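Local structure of putative alpha-L-fucosidase (Bacteroides thetaiotaomicron, 3EYP) at residues G169-T174 against G196-Y201. The protein probably hydrolyses alpha-L-fucosidic bonds, as a glycoside hydrolase of family 29 with a TIM-barrel domain followed by a beta-sandwich domain. Numbering follows the deposited sequence.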
loop_
_atom_site.group_PDB
_atom_site.type_symbol
_atom_site.label_atom_id
_atom_site.label_comp_id
_atom_site.label_asym_id
_atom_site.label_seq_id
_atom_site.Cartn_x
_atom_site.Cartn_y
_atom_site.Cartn_z
ATOM N N GLY A 169 8.963 -18.983 -2.194
ATOM C CA GLY A 169 9.859 -19.903 -2.883
ATOM C C GLY A 169 11.086 -19.392 -3.578
ATOM O O GLY A 169 11.702 -20.140 -4.324
ATOM N N ALA A 170 11.465 -18.141 -3.318
ATOM C CA ALA A 170 12.533 -17.451 -4.060
ATOM C C ALA A 170 13.935 -17.554 -3.451
ATOM O O ALA A 170 14.838 -16.823 -3.788
ATOM C CB ALA A 170 12.171 -15.945 -4.265
ATOM N N ASP A 171 14.104 -18.507 -2.573
ATOM C CA ASP A 171 15.318 -18.570 -1.740
ATOM C C ASP A 171 16.579 -18.908 -2.518
ATOM O O ASP A 171 17.668 -18.525 -2.128
ATOM C CB ASP A 171 15.065 -19.555 -0.604
ATOM C CG ASP A 171 13.635 -19.450 -0.088
ATOM O OD1 ASP A 171 13.485 -18.615 0.850
ATOM O OD2 ASP A 171 12.668 -20.144 -0.677
ATOM N N GLU A 172 16.413 -19.552 -3.662
ATOM C CA GLU A 172 17.563 -19.956 -4.492
ATOM C C GLU A 172 18.090 -18.762 -5.277
ATOM O O GLU A 172 19.215 -18.773 -5.809
ATOM C CB GLU A 172 17.218 -21.085 -5.501
ATOM C CG GLU A 172 16.640 -22.373 -4.933
ATOM C CD GLU A 172 16.251 -23.403 -6.051
ATOM O OE1 GLU A 172 16.491 -23.114 -7.273
ATOM O OE2 GLU A 172 15.728 -24.493 -5.689
ATOM N N LEU A 173 17.259 -17.743 -5.397
ATOM C CA LEU A 173 17.598 -16.574 -6.201
ATOM C C LEU A 173 18.527 -15.638 -5.400
ATOM O O LEU A 173 18.228 -15.224 -4.287
ATOM C CB LEU A 173 16.335 -15.846 -6.643
ATOM C CG LEU A 173 15.351 -16.740 -7.386
ATOM C CD1 LEU A 173 14.102 -15.918 -7.736
ATOM C CD2 LEU A 173 16.031 -17.230 -8.649
ATOM N N THR A 174 19.679 -15.373 -5.980
ATOM C CA THR A 174 20.737 -14.626 -5.304
ATOM C C THR A 174 20.696 -13.171 -5.604
ATOM O O THR A 174 20.112 -12.735 -6.580
ATOM C CB THR A 174 22.131 -15.095 -5.749
ATOM O OG1 THR A 174 22.287 -14.868 -7.143
ATOM C CG2 THR A 174 22.332 -16.545 -5.463
ATOM N N GLY A 196 10.255 -5.437 -3.036
ATOM C CA GLY A 196 11.347 -6.429 -2.998
ATOM C C GLY A 196 11.389 -7.207 -1.701
ATOM O O GLY A 196 11.105 -6.702 -0.616
ATOM N N THR A 197 11.694 -8.468 -1.855
ATOM C CA THR A 197 11.757 -9.402 -0.748
ATOM C C THR A 197 13.068 -10.162 -0.819
ATOM O O THR A 197 13.714 -10.281 -1.867
ATOM C CB THR A 197 10.629 -10.409 -0.856
ATOM O OG1 THR A 197 10.623 -10.945 -2.209
ATOM C CG2 THR A 197 9.271 -9.743 -0.501
ATOM N N LYS A 198 13.441 -10.660 0.331
ATOM C CA LYS A 198 14.575 -11.571 0.461
ATOM C C LYS A 198 15.824 -11.015 -0.200
ATOM O O LYS A 198 16.300 -9.889 0.155
ATOM C CB LYS A 198 14.151 -12.970 -0.002
ATOM C CG LYS A 198 13.310 -13.674 1.036
ATOM C CD LYS A 198 12.642 -14.990 0.523
ATOM C CE LYS A 198 11.644 -15.545 1.468
ATOM N NZ LYS A 198 11.073 -16.776 0.878
ATOM N N ASN A 199 16.399 -11.752 -1.155
ATOM C CA ASN A 199 17.719 -11.350 -1.662
ATOM C C ASN A 199 17.747 -10.141 -2.569
ATOM O O ASN A 199 18.800 -9.698 -2.964
ATOM C CB ASN A 199 18.491 -12.532 -2.255
ATOM C CG ASN A 199 18.763 -13.601 -1.208
ATOM O OD1 ASN A 199 19.100 -13.279 -0.052
ATOM N ND2 ASN A 199 18.583 -14.879 -1.588
ATOM N N SER A 200 16.571 -9.583 -2.818
ATOM C CA SER A 200 16.440 -8.317 -3.605
ATOM C C SER A 200 16.552 -7.080 -2.754
ATOM O O SER A 200 16.360 -5.963 -3.247
ATOM C CB SER A 200 15.102 -8.238 -4.329
ATOM O OG SER A 200 13.996 -8.131 -3.420
ATOM N N TYR A 201 16.811 -7.307 -1.467
ATOM C CA TYR A 201 16.768 -6.235 -0.437
ATOM C C TYR A 201 17.491 -4.927 -0.779
ATOM O O TYR A 201 16.995 -3.871 -0.440
ATOM C CB TYR A 201 17.180 -6.743 0.970
ATOM C CG TYR A 201 18.628 -7.121 1.032
ATOM C CD1 TYR A 201 19.587 -6.188 1.411
ATOM C CD2 TYR A 201 19.060 -8.359 0.613
ATOM C CE1 TYR A 201 20.900 -6.510 1.442
ATOM C CE2 TYR A 201 20.405 -8.698 0.646
ATOM C CZ TYR A 201 21.315 -7.768 1.067
ATOM O OH TYR A 201 22.665 -8.093 1.087
HETATM O O HOH W 1 15.427 -14.217 -2.774
#
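Asn199 and Leu173 make the tight part of this contact between two loops that follow neighbouring parallel strands of the TIM barrel, 162-164 and 193-195. Asn199 ND2 gives a short, nearly straight bond of 2.7 Å to Leu173 O, with 165° at the hydrogen. The carbonyl oxygen lies close to the amide plane, while the amide nitrogen is tilted 21° from the carbonyl plane. Asn199 CB lies 3.4 Å from Leu173 O. Leu173 closes a type I turn that begins at Ala170, and Thr174 after it is the N-cap of helix 175-188, so Asn199 grips the turn just before the helix starts. One water spans the middle, donating to Ala170 O and accepting from Asn199 N. At the looser end, where Asp171 is exposed, Lys198 reaches over with a chain extended beyond CG, which carries NZ to Asp171 OD1 at 3.0 Å. The ammonium meets OD1 on its syn side, 32° out of the carboxylate plane, and also donates to Gly167 O. A methionine in place of Lys198 would probably leave the Asp171 carboxylate without this counter-charge and Gly167 O without this donor. The chemistry is thus almost wholly polar: an amide, a water and an ion pair, rather than interlocking hydrophobic side chains, join the two barrel loops.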